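Local coordinates for protein 11R-lipoxygenase (Gersemia fruticosa, PDB 3VF1) that probably adds both atoms of molecular oxygen to polyunsaturated fatty acids, as lipoxygenases do, with a non-heme iron and under calcium regulation, at residues A[309-314]-A[381-386]; A[315-320]-A[450-455]; A[463-468]-A[538-543]; A[529-534]-A[552-557]. All coordinates share one frame; numbering follows the deposited sequence.

Contact 1 (A[309-314]-A[381-386])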
loop_
_atom_site.group_PDB
_atom_site.type_symbol
_atom_site.label_atom_id
_atom_site.label_comp_id
_atom_site.label_asym_id
_atom_site.label_seq_id
_atom_site.Cartn_x
_atom_site.Cartn_y
_atom_site.Cartn_z
ATOM N N THR A 309 -23.545 4.816 6.069
ATOM C CA THR A 309 -22.563 3.763 5.838
ATOM C C THR A 309 -23.281 2.426 5.683
ATOM O O THR A 309 -23.716 1.830 6.669
ATOM C CB THR A 309 -21.553 3.652 7.000
ATOM O OG1 THR A 309 -22.248 3.392 8.225
ATOM C CG2 THR A 309 -20.747 4.935 7.143
ATOM N N ASP A 310 -23.402 1.962 4.443
ATOM C CA ASP A 310 -24.131 0.735 4.143
ATOM C C ASP A 310 -23.167 -0.414 3.864
ATOM O O ASP A 310 -22.388 -0.360 2.914
ATOM C CB ASP A 310 -25.040 0.956 2.931
ATOM C CG ASP A 310 -25.902 -0.255 2.615
ATOM O OD1 ASP A 310 -25.595 -1.358 3.114
ATOM O OD2 ASP A 310 -26.886 -0.104 1.859
ATOM N N TYR A 311 -23.235 -1.455 4.689
ATOM C CA TYR A 311 -22.350 -2.607 4.546
ATOM C C TYR A 311 -23.074 -3.808 3.944
ATOM O O TYR A 311 -22.895 -4.946 4.374
ATOM C CB TYR A 311 -21.738 -2.964 5.901
ATOM C CG TYR A 311 -20.860 -1.858 6.435
ATOM C CD1 TYR A 311 -21.401 -0.803 7.155
ATOM C CD2 TYR A 311 -19.493 -1.857 6.195
ATOM C CE1 TYR A 311 -20.604 0.217 7.630
ATOM C CE2 TYR A 311 -18.689 -0.844 6.667
ATOM C CZ TYR A 311 -19.248 0.192 7.383
ATOM O OH TYR A 311 -18.446 1.204 7.852
ATOM N N LYS A 312 -23.890 -3.534 2.931
ATOM C CA LYS A 312 -24.615 -4.573 2.212
ATOM C C LYS A 312 -23.686 -5.669 1.697
ATOM O O LYS A 312 -24.082 -6.826 1.591
ATOM C CB LYS A 312 -25.369 -3.955 1.035
ATOM C CG LYS A 312 -26.126 -4.957 0.186
ATOM C CD LYS A 312 -26.956 -4.263 -0.881
ATOM C CE LYS A 312 -27.809 -5.254 -1.657
ATOM N NZ LYS A 312 -28.715 -4.572 -2.623
ATOM N N ILE A 313 -22.451 -5.302 1.374
ATOM C CA ILE A 313 -21.520 -6.235 0.747
ATOM C C ILE A 313 -21.212 -7.443 1.634
ATOM O O ILE A 313 -20.799 -8.490 1.140
ATOM C CB ILE A 313 -20.199 -5.538 0.348
ATOM C CG1 ILE A 313 -19.364 -6.461 -0.540
ATOM C CG2 ILE A 313 -19.412 -5.119 1.587
ATOM C CD1 ILE A 313 -18.193 -5.775 -1.207
ATOM N N LEU A 314 -21.418 -7.301 2.939
ATOM C CA LEU A 314 -21.170 -8.399 3.868
ATOM C C LEU A 314 -22.242 -9.480 3.774
ATOM O O LEU A 314 -22.090 -10.569 4.330
ATOM C CB LEU A 314 -21.086 -7.877 5.303
ATOM C CG LEU A 314 -19.791 -7.143 5.652
ATOM C CD1 LEU A 314 -19.895 -6.479 7.016
ATOM C CD2 LEU A 314 -18.615 -8.105 5.613
ATOM N N CYS A 381 -17.506 -3.266 13.911
ATOM C CA CYS A 381 -17.011 -4.602 13.613
ATOM C C CYS A 381 -17.156 -4.893 12.125
ATOM O O CYS A 381 -16.244 -5.431 11.497
ATOM C CB CYS A 381 -17.757 -5.654 14.435
ATOM S SG CYS A 381 -17.001 -7.302 14.369
ATOM N N ALA A 382 -18.306 -4.531 11.566
ATOM C CA ALA A 382 -18.541 -4.688 10.139
ATOM C C ALA A 382 -17.511 -3.889 9.348
ATOM O O ALA A 382 -16.964 -4.368 8.350
ATOM C CB ALA A 382 -19.946 -4.236 9.782
ATOM N N ASP A 383 -17.244 -2.668 9.802
ATOM C CA ASP A 383 -16.306 -1.784 9.119
ATOM C C ASP A 383 -14.897 -2.366 9.135
ATOM O O ASP A 383 -14.140 -2.196 8.180
ATOM C CB ASP A 383 -16.311 -0.398 9.769
ATOM C CG ASP A 383 -15.426 0.592 9.036
ATOM O OD1 ASP A 383 -15.880 1.160 8.019
ATOM O OD2 ASP A 383 -14.276 0.802 9.479
ATOM N N THR A 384 -14.552 -3.054 10.217
ATOM C CA THR A 384 -13.241 -3.684 10.335
ATOM C C THR A 384 -13.060 -4.753 9.266
ATOM O O THR A 384 -12.002 -4.846 8.646
ATOM C CB THR A 384 -13.043 -4.328 11.720
ATOM O OG1 THR A 384 -13.070 -3.313 12.729
ATOM C CG2 THR A 384 -11.713 -5.069 11.778
ATOM N N GLN A 385 -14.097 -5.559 9.054
ATOM C CA GLN A 385 -14.056 -6.593 8.029
ATOM C C GLN A 385 -13.755 -5.930 6.694
ATOM O O GLN A 385 -12.891 -6.376 5.939
ATOM C CB GLN A 385 -15.394 -7.339 7.930
ATOM C CG GLN A 385 -16.023 -7.746 9.255
ATOM C CD GLN A 385 -15.097 -8.572 10.122
ATOM O OE1 GLN A 385 -14.710 -9.680 9.753
ATOM N NE2 GLN A 385 -14.738 -8.036 11.285
ATOM N N TYR A 386 -14.481 -4.851 6.420
ATOM C CA TYR A 386 -14.340 -4.109 5.176
ATOM C C TYR A 386 -12.933 -3.530 5.042
ATOM O O TYR A 386 -12.304 -3.649 3.995
ATOM C CB TYR A 386 -15.376 -2.984 5.130
ATOM C CG TYR A 386 -15.524 -2.323 3.779
ATOM C CD1 TYR A 386 -14.552 -1.457 3.293
ATOM C CD2 TYR A 386 -16.647 -2.552 2.994
ATOM C CE1 TYR A 386 -14.689 -0.847 2.060
ATOM C CE2 TYR A 386 -16.794 -1.947 1.760
ATOM C CZ TYR A 386 -15.812 -1.095 1.299
ATOM O OH TYR A 386 -15.955 -0.491 0.072
#
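Tyr311 and Asp383 join a buried, mostly apolar contact between the turn that follows strand 306-310, with its short 3-10 segment, and the long helix 369-410 of the lipoxygenase domain. The one hydrogen bond across it runs from Tyr311 OH to Asp383 OD1, 2.6 Å long. The hydroxyl meets the carboxylate on its anti side, and the ring and carboxylate planes stand 87° apart. Ala382 CB lies over one face of the Tyr311 ring, offset toward the rim. Tyr386 CB sits at the edge of the same ring, 4.2 Å from Tyr311 CE2. Leu314 continues the apolar patch: its CD1 touches Ala382 CB at 3.6 Å, and its CD2 branch reaches Gln385 CB. Ile313 CG2 comes to the edge of the Tyr386 ring, 4.0 Å from Tyr386 CD2. Tyr386 CG is anti to the backbone N (chi1 -168°), which lays the ring beside Ile313. Gln385 bends away instead, and its NE2 bonds to Cys381 O and to Thr594 O. Tyr386 lies about 9 Å, side chain to side chain, from the iron ligand His392 on the same helix. Phe261 of helix 254-263 packs against Tyr311 and Asp383, while helix 456-465 meets Ile313 and Tyr386 through His464.

Contact 2 (A[315-320]-A[450-455])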
loop_
_atom_site.group_PDB
_atom_site.type_symbol
_atom_site.label_atom_id
_atom_site.label_comp_id
_atom_site.label_asym_id
_atom_site.label_seq_id
_atom_site.Cartn_x
_atom_site.Cartn_y
_atom_site.Cartn_z
ATOM N N GLU A 315 -23.324 -9.178 3.067
ATOM C CA GLU A 315 -24.418 -10.125 2.912
ATOM C C GLU A 315 -23.951 -11.357 2.144
ATOM O O GLU A 315 -23.452 -11.247 1.026
ATOM C CB GLU A 315 -25.585 -9.457 2.185
ATOM C CG GLU A 315 -26.945 -10.051 2.508
ATOM C CD GLU A 315 -28.088 -9.165 2.047
ATOM O OE1 GLU A 315 -27.846 -8.272 1.206
ATOM O OE2 GLU A 315 -29.225 -9.357 2.532
ATOM N N GLY A 316 -24.108 -12.529 2.755
ATOM C CA GLY A 316 -23.729 -13.777 2.118
ATOM C C GLY A 316 -22.345 -14.266 2.509
ATOM O O GLY A 316 -21.965 -15.389 2.182
ATOM N N ILE A 317 -21.587 -13.427 3.207
ATOM C CA ILE A 317 -20.245 -13.796 3.641
ATOM C C ILE A 317 -20.312 -14.614 4.931
ATOM O O ILE A 317 -20.798 -14.128 5.953
ATOM C CB ILE A 317 -19.368 -12.554 3.879
ATOM C CG1 ILE A 317 -19.392 -11.640 2.650
ATOM C CG2 ILE A 317 -17.942 -12.964 4.219
ATOM C CD1 ILE A 317 -18.907 -12.304 1.377
ATOM N N PRO A 318 -19.823 -15.864 4.886
ATOM C CA PRO A 318 -19.878 -16.749 6.054
ATOM C C PRO A 318 -18.860 -16.384 7.128
ATOM O O PRO A 318 -17.768 -15.913 6.814
ATOM C CB PRO A 318 -19.543 -18.120 5.462
ATOM C CG PRO A 318 -18.674 -17.812 4.300
ATOM C CD PRO A 318 -19.205 -16.527 3.725
ATOM N N THR A 319 -19.225 -16.606 8.386
ATOM C CA THR A 319 -18.325 -16.362 9.505
ATOM C C THR A 319 -17.851 -17.692 10.076
ATOM O O THR A 319 -18.471 -18.729 9.842
ATOM C CB THR A 319 -19.019 -15.554 10.610
ATOM O OG1 THR A 319 -20.234 -16.211 10.989
ATOM C CG2 THR A 319 -19.334 -14.146 10.124
ATOM N N MET A 320 -16.753 -17.663 10.822
ATOM C CA MET A 320 -16.164 -18.891 11.340
ATOM C C MET A 320 -17.169 -19.666 12.178
ATOM O O MET A 320 -17.826 -19.107 13.058
ATOM C CB MET A 320 -14.919 -18.591 12.174
ATOM C CG MET A 320 -14.179 -19.845 12.613
ATOM S SD MET A 320 -12.483 -19.530 13.124
ATOM C CE MET A 320 -11.749 -19.071 11.558
ATOM N N LEU A 450 -10.435 -12.038 12.411
ATOM C CA LEU A 450 -11.681 -11.577 11.809
ATOM C C LEU A 450 -12.798 -12.593 12.006
ATOM O O LEU A 450 -12.560 -13.799 11.975
ATOM C CB LEU A 450 -11.486 -11.327 10.313
ATOM C CG LEU A 450 -10.507 -10.219 9.926
ATOM C CD1 LEU A 450 -10.401 -10.134 8.414
ATOM C CD2 LEU A 450 -10.940 -8.885 10.515
ATOM N N SER A 451 -14.019 -12.105 12.204
ATOM C CA SER A 451 -15.163 -12.995 12.365
ATOM C C SER A 451 -15.543 -13.642 11.037
ATOM O O SER A 451 -16.138 -14.719 11.017
ATOM C CB SER A 451 -16.359 -12.254 12.968
ATOM O OG SER A 451 -16.776 -11.183 12.147
ATOM N N ILE A 452 -15.196 -12.992 9.927
ATOM C CA ILE A 452 -15.409 -13.593 8.612
ATOM C C ILE A 452 -14.256 -14.527 8.258
ATOM O O ILE A 452 -14.185 -15.041 7.143
ATOM C CB ILE A 452 -15.577 -12.542 7.490
ATOM C CG1 ILE A 452 -14.275 -11.767 7.261
ATOM C CG2 ILE A 452 -16.734 -11.604 7.814
ATOM C CD1 ILE A 452 -14.336 -10.813 6.090
ATOM N N GLY A 453 -13.354 -14.740 9.211
ATOM C CA GLY A 453 -12.301 -15.723 9.048
ATOM C C GLY A 453 -12.913 -17.097 8.878
ATOM O O GLY A 453 -14.075 -17.313 9.223
ATOM N N GLY A 454 -12.132 -18.029 8.345
ATOM C CA GLY A 454 -12.623 -19.365 8.073
ATOM C C GLY A 454 -12.892 -19.575 6.595
ATOM O O GLY A 454 -13.387 -20.626 6.192
ATOM N N GLY A 455 -12.569 -18.567 5.787
ATOM C CA GLY A 455 -12.742 -18.652 4.348
ATOM C C GLY A 455 -13.421 -17.431 3.755
ATOM O O GLY A 455 -13.198 -17.091 2.597
#
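Ile317 is the first residue of 315-320 to touch the turn at 450-455. Its CG2 methyl meets Ile452 CG2 at 4.0 Å, the two side chains slanting past each other. That methyl is anti to the backbone N, while CG1 lies beside it (chi1 -52°). Pro318 O merely lies near Ile452 O, with no bond between them. At Thr319 the backbones come together, with its CA 4.1 Å from Ile452 CA. Thr319 CB and CG2 lie against Ser451 O, whereas Thr319 OG1 bonds to Arg327 O outside the contact. Met320 N then donates to Ser451 O, a 3.0 Å bond with an N-H...O angle of 156°, nearly in line with the carbonyl. Met320 also covers the glycines: its CB is 3.3 Å from Gly453 O, and its chain bends at the sulfur to bring CE to 3.4 Å from Gly454 N.

The partner is a type I beta turn from Leu450 to Gly453, closed by Gly453 N to Leu450 O at 3.0 Å. It belongs to the link between helices 445-449 and 456-465. Gly454 has backbone angles that would push a CB against the carbonyl of Gly453, and it lies close to Met320 CA. Leu450 and Ile452 pack on Met389 of helix 369-410. The contact therefore rests on one backbone hydrogen bond, with aliphatic groups laid over the turn's backbone.

Contact 3 (A[463-468]-A[538-543])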
loop_
_atom_site.group_PDB
_atom_site.type_symbol
_atom_site.label_atom_id
_atom_site.label_comp_id
_atom_site.label_asym_id
_atom_site.label_seq_id
_atom_site.Cartn_x
_atom_site.Cartn_y
_atom_site.Cartn_z
ATOM N N LYS A 463 -15.731 -10.607 -3.921
ATOM C CA LYS A 463 -17.022 -9.968 -4.130
ATOM C C LYS A 463 -16.857 -8.503 -4.521
ATOM O O LYS A 463 -17.608 -7.990 -5.351
ATOM C CB LYS A 463 -17.887 -10.085 -2.874
ATOM C CG LYS A 463 -19.327 -9.653 -3.084
ATOM C CD LYS A 463 -20.183 -9.940 -1.861
ATOM C CE LYS A 463 -21.632 -9.546 -2.096
ATOM N NZ LYS A 463 -22.474 -9.758 -0.889
ATOM N N HIS A 464 -15.875 -7.832 -3.927
ATOM C CA HIS A 464 -15.606 -6.440 -4.261
ATOM C C HIS A 464 -14.943 -6.326 -5.628
ATOM O O HIS A 464 -15.249 -5.416 -6.399
ATOM C CB HIS A 464 -14.713 -5.780 -3.208
ATOM C CG HIS A 464 -14.435 -4.333 -3.481
ATOM N ND1 HIS A 464 -15.297 -3.326 -3.103
ATOM C CD2 HIS A 464 -13.404 -3.727 -4.113
ATOM C CE1 HIS A 464 -14.803 -2.161 -3.482
ATOM N NE2 HIS A 464 -13.654 -2.376 -4.098
ATOM N N TYR A 465 -14.035 -7.250 -5.923
ATOM C CA TYR A 465 -13.298 -7.215 -7.179
ATOM C C TYR A 465 -14.232 -7.367 -8.374
ATOM O O TYR A 465 -14.089 -6.668 -9.372
ATOM C CB TYR A 465 -12.231 -8.311 -7.215
ATOM C CG TYR A 465 -11.374 -8.261 -8.459
ATOM C CD1 TYR A 465 -10.322 -7.359 -8.567
ATOM C CD2 TYR A 465 -11.619 -9.108 -9.530
ATOM C CE1 TYR A 465 -9.541 -7.305 -9.704
ATOM C CE2 TYR A 465 -10.843 -9.062 -10.670
ATOM C CZ TYR A 465 -9.805 -8.159 -10.750
ATOM O OH TYR A 465 -9.029 -8.109 -11.885
ATOM N N ARG A 466 -15.190 -8.281 -8.269
ATOM C CA ARG A 466 -16.136 -8.520 -9.354
ATOM C C ARG A 466 -16.796 -7.236 -9.851
ATOM O O ARG A 466 -17.209 -7.159 -11.006
ATOM C CB ARG A 466 -17.218 -9.512 -8.920
ATOM C CG ARG A 466 -16.786 -10.966 -8.978
ATOM C CD ARG A 466 -17.981 -11.906 -8.952
ATOM N NE ARG A 466 -18.673 -11.905 -7.665
ATOM C CZ ARG A 466 -18.319 -12.649 -6.619
ATOM N NH1 ARG A 466 -17.267 -13.457 -6.692
ATOM N NH2 ARG A 466 -19.016 -12.582 -5.493
ATOM N N SER A 467 -16.891 -6.231 -8.984
ATOM C CA SER A 467 -17.589 -4.996 -9.325
ATOM C C SER A 467 -16.670 -3.778 -9.408
ATOM O O SER A 467 -17.117 -2.685 -9.754
ATOM C CB SER A 467 -18.690 -4.719 -8.298
ATOM O OG SER A 467 -19.700 -5.713 -8.344
ATOM N N VAL A 468 -15.392 -3.959 -9.096
ATOM C CA VAL A 468 -14.476 -2.825 -9.034
ATOM C C VAL A 468 -14.028 -2.366 -10.417
ATOM O O VAL A 468 -13.829 -3.177 -11.320
ATOM C CB VAL A 468 -13.220 -3.147 -8.193
ATOM C CG1 VAL A 468 -12.267 -4.055 -8.964
ATOM C CG2 VAL A 468 -12.513 -1.864 -7.791
ATOM N N GLY A 538 -3.338 -8.442 -15.926
ATOM C CA GLY A 538 -3.254 -7.743 -14.658
ATOM C C GLY A 538 -4.594 -7.599 -13.959
ATOM O O GLY A 538 -4.677 -7.713 -12.734
ATOM N N TYR A 539 -5.645 -7.349 -14.733
ATOM C CA TYR A 539 -6.959 -7.082 -14.165
ATOM C C TYR A 539 -8.072 -7.749 -14.959
ATOM O O TYR A 539 -8.845 -7.074 -15.637
ATOM C CB TYR A 539 -7.198 -5.572 -14.101
ATOM C CG TYR A 539 -6.128 -4.832 -13.332
ATOM C CD1 TYR A 539 -6.166 -4.761 -11.947
ATOM C CD2 TYR A 539 -5.075 -4.215 -13.991
ATOM C CE1 TYR A 539 -5.188 -4.090 -11.238
ATOM C CE2 TYR A 539 -4.091 -3.541 -13.292
ATOM C CZ TYR A 539 -4.153 -3.482 -11.915
ATOM O OH TYR A 539 -3.174 -2.812 -11.214
ATOM N N PRO A 540 -8.160 -9.085 -14.874
ATOM C CA PRO A 540 -9.240 -9.821 -15.540
ATOM C C PRO A 540 -10.610 -9.337 -15.072
ATOM O O PRO A 540 -10.775 -9.007 -13.898
ATOM C CB PRO A 540 -8.994 -11.276 -15.122
ATOM C CG PRO A 540 -8.107 -11.200 -13.923
ATOM C CD PRO A 540 -7.277 -9.975 -14.103
ATOM N N ALA A 541 -11.574 -9.296 -15.987
ATOM C CA ALA A 541 -12.883 -8.714 -15.705
ATOM C C ALA A 541 -13.565 -9.356 -14.500
ATOM O O ALA A 541 -14.247 -8.676 -13.733
ATOM C CB ALA A 541 -13.775 -8.822 -16.931
ATOM N N GLY A 542 -13.381 -10.662 -14.338
ATOM C CA GLY A 542 -14.030 -11.390 -13.262
ATOM C C GLY A 542 -15.271 -12.114 -13.749
ATOM O O GLY A 542 -15.634 -12.015 -14.922
ATOM N N SER A 543 -15.934 -12.827 -12.844
ATOM C CA SER A 543 -17.028 -13.718 -13.221
ATOM C C SER A 543 -18.358 -12.996 -13.460
ATOM O O SER A 543 -19.357 -13.632 -13.792
ATOM C CB SER A 543 -17.210 -14.809 -12.163
ATOM O OG SER A 543 -17.672 -14.268 -10.939
#
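Pro540 O accepts a hydrogen bond from Tyr465 OH, 2.8 Å away. The donor is tilted 17° from the carbonyl plane, and the C=O...donor angle is 133°. This carbonyl lies at the edge of the Tyr465 ring, and Tyr465 CE2 is 3.2 Å from Pro540 O. The hydroxyl also packs against the Pro540 ring, with Tyr465 OH 3.4 Å from Pro540 CD. Tyr539 CB is also near, 3.8 Å from Tyr465 OH. Tyr465 CG is anti to the backbone N (chi1 -176°), and this carries the ring out from the helix to the loop.

The contact joins the C-terminal end of helix 456-465 to the loop after helix 525-538. A type I beta turn from Tyr465 to Val468 leads the chain out of the first helix. Lys548 makes a cation-pi contact with Tyr465 and bonds to the carbonyls of Tyr465, Val468 and Ala541, bringing both segments onto one ammonium group. A phenylalanine in place of Tyr465 would probably keep much of the packing but leave Pro540 O without this donor.

Farther along, Arg466 uses its aliphatic part: its CD is 3.1 Å from Ser543 OG. The chain bends at chi3, and one face of the guanidinium lies over Lys463 CA. Arg466 NH1 forms a salt bridge with Asp176, which also accepts from Ser543 N. Gly542 passes close to Arg466, their CA atoms 5.3 Å apart. Tyr539 OH turns to Met399 O of helix 369-410.

Contact 4 (A[529-534]-A[552-557])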
loop_
_atom_site.group_PDB
_atom_site.type_symbol
_atom_site.label_atom_id
_atom_site.label_comp_id
_atom_site.label_asym_id
_atom_site.label_seq_id
_atom_site.Cartn_x
_atom_site.Cartn_y
_atom_site.Cartn_z
ATOM N N ASP A 529 2.993 -2.211 -24.559
ATOM C CA ASP A 529 3.092 -3.588 -24.092
ATOM C C ASP A 529 2.741 -3.636 -22.611
ATOM O O ASP A 529 2.048 -4.543 -22.152
ATOM C CB ASP A 529 4.507 -4.134 -24.305
ATOM C CG ASP A 529 4.867 -4.273 -25.772
ATOM O OD1 ASP A 529 3.946 -4.453 -26.597
ATOM O OD2 ASP A 529 6.070 -4.206 -26.100
ATOM N N TRP A 530 3.230 -2.645 -21.876
ATOM C CA TRP A 530 2.986 -2.544 -20.444
ATOM C C TRP A 530 1.493 -2.489 -20.136
ATOM O O TRP A 530 0.977 -3.314 -19.382
ATOM C CB TRP A 530 3.683 -1.300 -19.888
ATOM C CG TRP A 530 3.567 -1.154 -18.405
ATOM C CD1 TRP A 530 4.112 -1.969 -17.460
ATOM C CD2 TRP A 530 2.873 -0.122 -17.694
ATOM N NE1 TRP A 530 3.799 -1.513 -16.204
ATOM C CE2 TRP A 530 3.038 -0.379 -16.321
ATOM C CE3 TRP A 530 2.127 0.995 -18.086
ATOM C CZ2 TRP A 530 2.484 0.436 -15.336
ATOM C CZ3 TRP A 530 1.579 1.803 -17.106
ATOM C CH2 TRP A 530 1.760 1.519 -15.748
ATOM N N ILE A 531 0.796 -1.521 -20.726
ATOM C CA ILE A 531 -0.619 -1.319 -20.426
ATOM C C ILE A 531 -1.484 -2.439 -20.999
ATOM O O ILE A 531 -2.537 -2.757 -20.449
ATOM C CB ILE A 531 -1.127 0.045 -20.948
ATOM C CG1 ILE A 531 -2.503 0.365 -20.358
ATOM C CG2 ILE A 531 -1.189 0.054 -22.470
ATOM C CD1 ILE A 531 -2.515 0.490 -18.846
ATOM N N ARG A 532 -1.040 -3.037 -22.098
ATOM C CA ARG A 532 -1.778 -4.137 -22.707
ATOM C C ARG A 532 -1.690 -5.393 -21.843
ATOM O O ARG A 532 -2.639 -6.174 -21.764
ATOM C CB ARG A 532 -1.256 -4.435 -24.115
ATOM C CG ARG A 532 -1.943 -5.627 -24.770
ATOM C CD ARG A 532 -1.638 -5.737 -26.260
ATOM N NE ARG A 532 -0.211 -5.913 -26.533
ATOM C CZ ARG A 532 0.611 -4.952 -26.955
ATOM N NH1 ARG A 532 0.173 -3.717 -27.172
ATOM N NH2 ARG A 532 1.889 -5.231 -27.165
ATOM N N ASP A 533 -0.547 -5.583 -21.195
ATOM C CA ASP A 533 -0.350 -6.739 -20.329
ATOM C C ASP A 533 -1.204 -6.610 -19.069
ATOM O O ASP A 533 -1.685 -7.605 -18.528
ATOM C CB ASP A 533 1.128 -6.879 -19.959
ATOM C CG ASP A 533 1.478 -8.269 -19.470
ATOM O OD1 ASP A 533 0.643 -9.185 -19.627
ATOM O OD2 ASP A 533 2.594 -8.448 -18.940
ATOM N N LEU A 534 -1.390 -5.377 -18.607
ATOM C CA LEU A 534 -2.235 -5.109 -17.449
ATOM C C LEU A 534 -3.703 -5.351 -17.780
ATOM O O LEU A 534 -4.431 -5.968 -17.001
ATOM C CB LEU A 534 -2.048 -3.665 -16.978
ATOM C CG LEU A 534 -0.685 -3.327 -16.378
ATOM C CD1 LEU A 534 -0.564 -1.833 -16.128
ATOM C CD2 LEU A 534 -0.459 -4.109 -15.094
ATOM N N LYS A 552 -6.886 -0.174 -23.062
ATOM C CA LYS A 552 -6.288 -1.159 -23.955
ATOM C C LYS A 552 -4.985 -0.602 -24.514
ATOM O O LYS A 552 -4.085 -1.351 -24.892
ATOM C CB LYS A 552 -7.242 -1.489 -25.103
ATOM C CG LYS A 552 -8.563 -2.097 -24.661
ATOM C CD LYS A 552 -9.472 -2.403 -25.848
ATOM C CE LYS A 552 -9.758 -1.158 -26.678
ATOM N NZ LYS A 552 -8.835 -1.009 -27.844
ATOM N N SER A 553 -4.894 0.724 -24.559
ATOM C CA SER A 553 -3.696 1.404 -25.027
ATOM C C SER A 553 -3.706 2.850 -24.546
ATOM O O SER A 553 -4.757 3.386 -24.196
ATOM C CB SER A 553 -3.622 1.366 -26.554
ATOM O OG SER A 553 -4.724 2.039 -27.141
ATOM N N PHE A 554 -2.533 3.475 -24.527
ATOM C CA PHE A 554 -2.425 4.887 -24.189
ATOM C C PHE A 554 -2.401 5.714 -25.469
ATOM O O PHE A 554 -1.469 5.610 -26.265
ATOM C CB PHE A 554 -1.159 5.144 -23.368
ATOM C CG PHE A 554 -1.238 4.640 -21.954
ATOM C CD1 PHE A 554 -2.329 4.943 -21.155
ATOM C CD2 PHE A 554 -0.224 3.859 -21.425
ATOM C CE1 PHE A 554 -2.404 4.482 -19.854
ATOM C CE2 PHE A 554 -0.295 3.392 -20.123
ATOM C CZ PHE A 554 -1.386 3.704 -19.339
ATOM N N GLU A 555 -3.430 6.536 -25.661
ATOM C CA GLU A 555 -3.575 7.305 -26.893
ATOM C C GLU A 555 -3.066 8.738 -26.748
ATOM O O GLU A 555 -2.849 9.427 -27.744
ATOM C CB GLU A 555 -5.038 7.315 -27.341
ATOM C CG GLU A 555 -5.609 5.929 -27.592
ATOM C CD GLU A 555 -4.829 5.160 -28.642
ATOM O OE1 GLU A 555 -4.644 5.695 -29.755
ATOM O OE2 GLU A 555 -4.396 4.025 -28.353
ATOM N N ASN A 556 -2.879 9.186 -25.512
ATOM C CA ASN A 556 -2.361 10.527 -25.261
ATOM C C ASN A 556 -1.586 10.597 -23.951
ATOM O O ASN A 556 -1.535 9.623 -23.200
ATOM C CB ASN A 556 -3.501 11.550 -25.260
ATOM C CG ASN A 556 -4.596 11.203 -24.272
ATOM O OD1 ASN A 556 -4.516 11.549 -23.093
ATOM N ND2 ASN A 556 -5.630 10.520 -24.749
ATOM N N ARG A 557 -0.984 11.752 -23.682
ATOM C CA ARG A 557 -0.149 11.922 -22.499
ATOM C C ARG A 557 -0.987 12.029 -21.229
ATOM O O ARG A 557 -0.560 11.600 -20.159
ATOM C CB ARG A 557 0.730 13.165 -22.641
ATOM C CG ARG A 557 1.764 13.070 -23.749
ATOM C CD ARG A 557 2.725 14.246 -23.710
ATOM N NE ARG A 557 2.038 15.523 -23.887
ATOM C CZ ARG A 557 2.638 16.707 -23.862
ATOM N NH1 ARG A 557 3.948 16.792 -23.663
ATOM N NH2 ARG A 557 1.928 17.812 -24.034
HETATM O O HOH W 1 -1.759 -1.517 -26.249
#
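The Phe554 ring carries Ile531 CG1 over one face, 4.0 Å from the ring centroid and 26° off the normal, a CH-pi contact. Trp530 meets its edge: Trp530 CZ3 lies 3.9 Å from Phe554 CE2, and that carbon in turn sits at the rim of the indole. Leu534 CD1, of the same helix, lies over one indole face toward its rim. Ile531 CD1 reaches Phe554 CZ, while the CG2 branch points to the backbone and comes to 3.8 Å from Ser553 CA. Ile531 CG1 is anti to the backbone N (chi1 -167°), which places CG1 over the ring. Phe554 also touches Leu560 of helix 557-579 and Val521 of helix 518-522. With Phe554 as the site, an alanine here is likely to open a gap beneath Ile531 CG1 and take away the edge contact of Trp530.

At the solvent-facing end a water donates to Lys552 O at 2.7 Å. It accepts only a weak bond from Arg532 NH1. No direct hydrogen bond crosses between the two segments. Helix 525-538 is thus joined to the lead-in of helix 557-579 chiefly by apolar contact, which depends on the fit of Ile531 and Trp530 round one phenyl ring, with only a weak water link beside it.

In the fold
From the N terminus, the chain leaves strand 306-310 and meets helix 369-410 at contact 1, closing a loop of 66 residues that includes much of the small antiparallel sheet. Contact 2 starts directly after 309-314 and closes on 450-455, so contacts 1 and 2 cross. They touch where Gln385 OE1 meets Ser451 and Ile452. Contact 3 follows in series, from the end of helix 456-465 to the loop at 538-543. Lys463 reaches back to Ile313 O of contact 1. Contact 4 opens inside that span and closes beyond it, so contacts 3 and 4 cross. Together they tie the turn after strand 306-310, helices 369-410, 456-465 and 525-538, and the lead-in to helix 557-579.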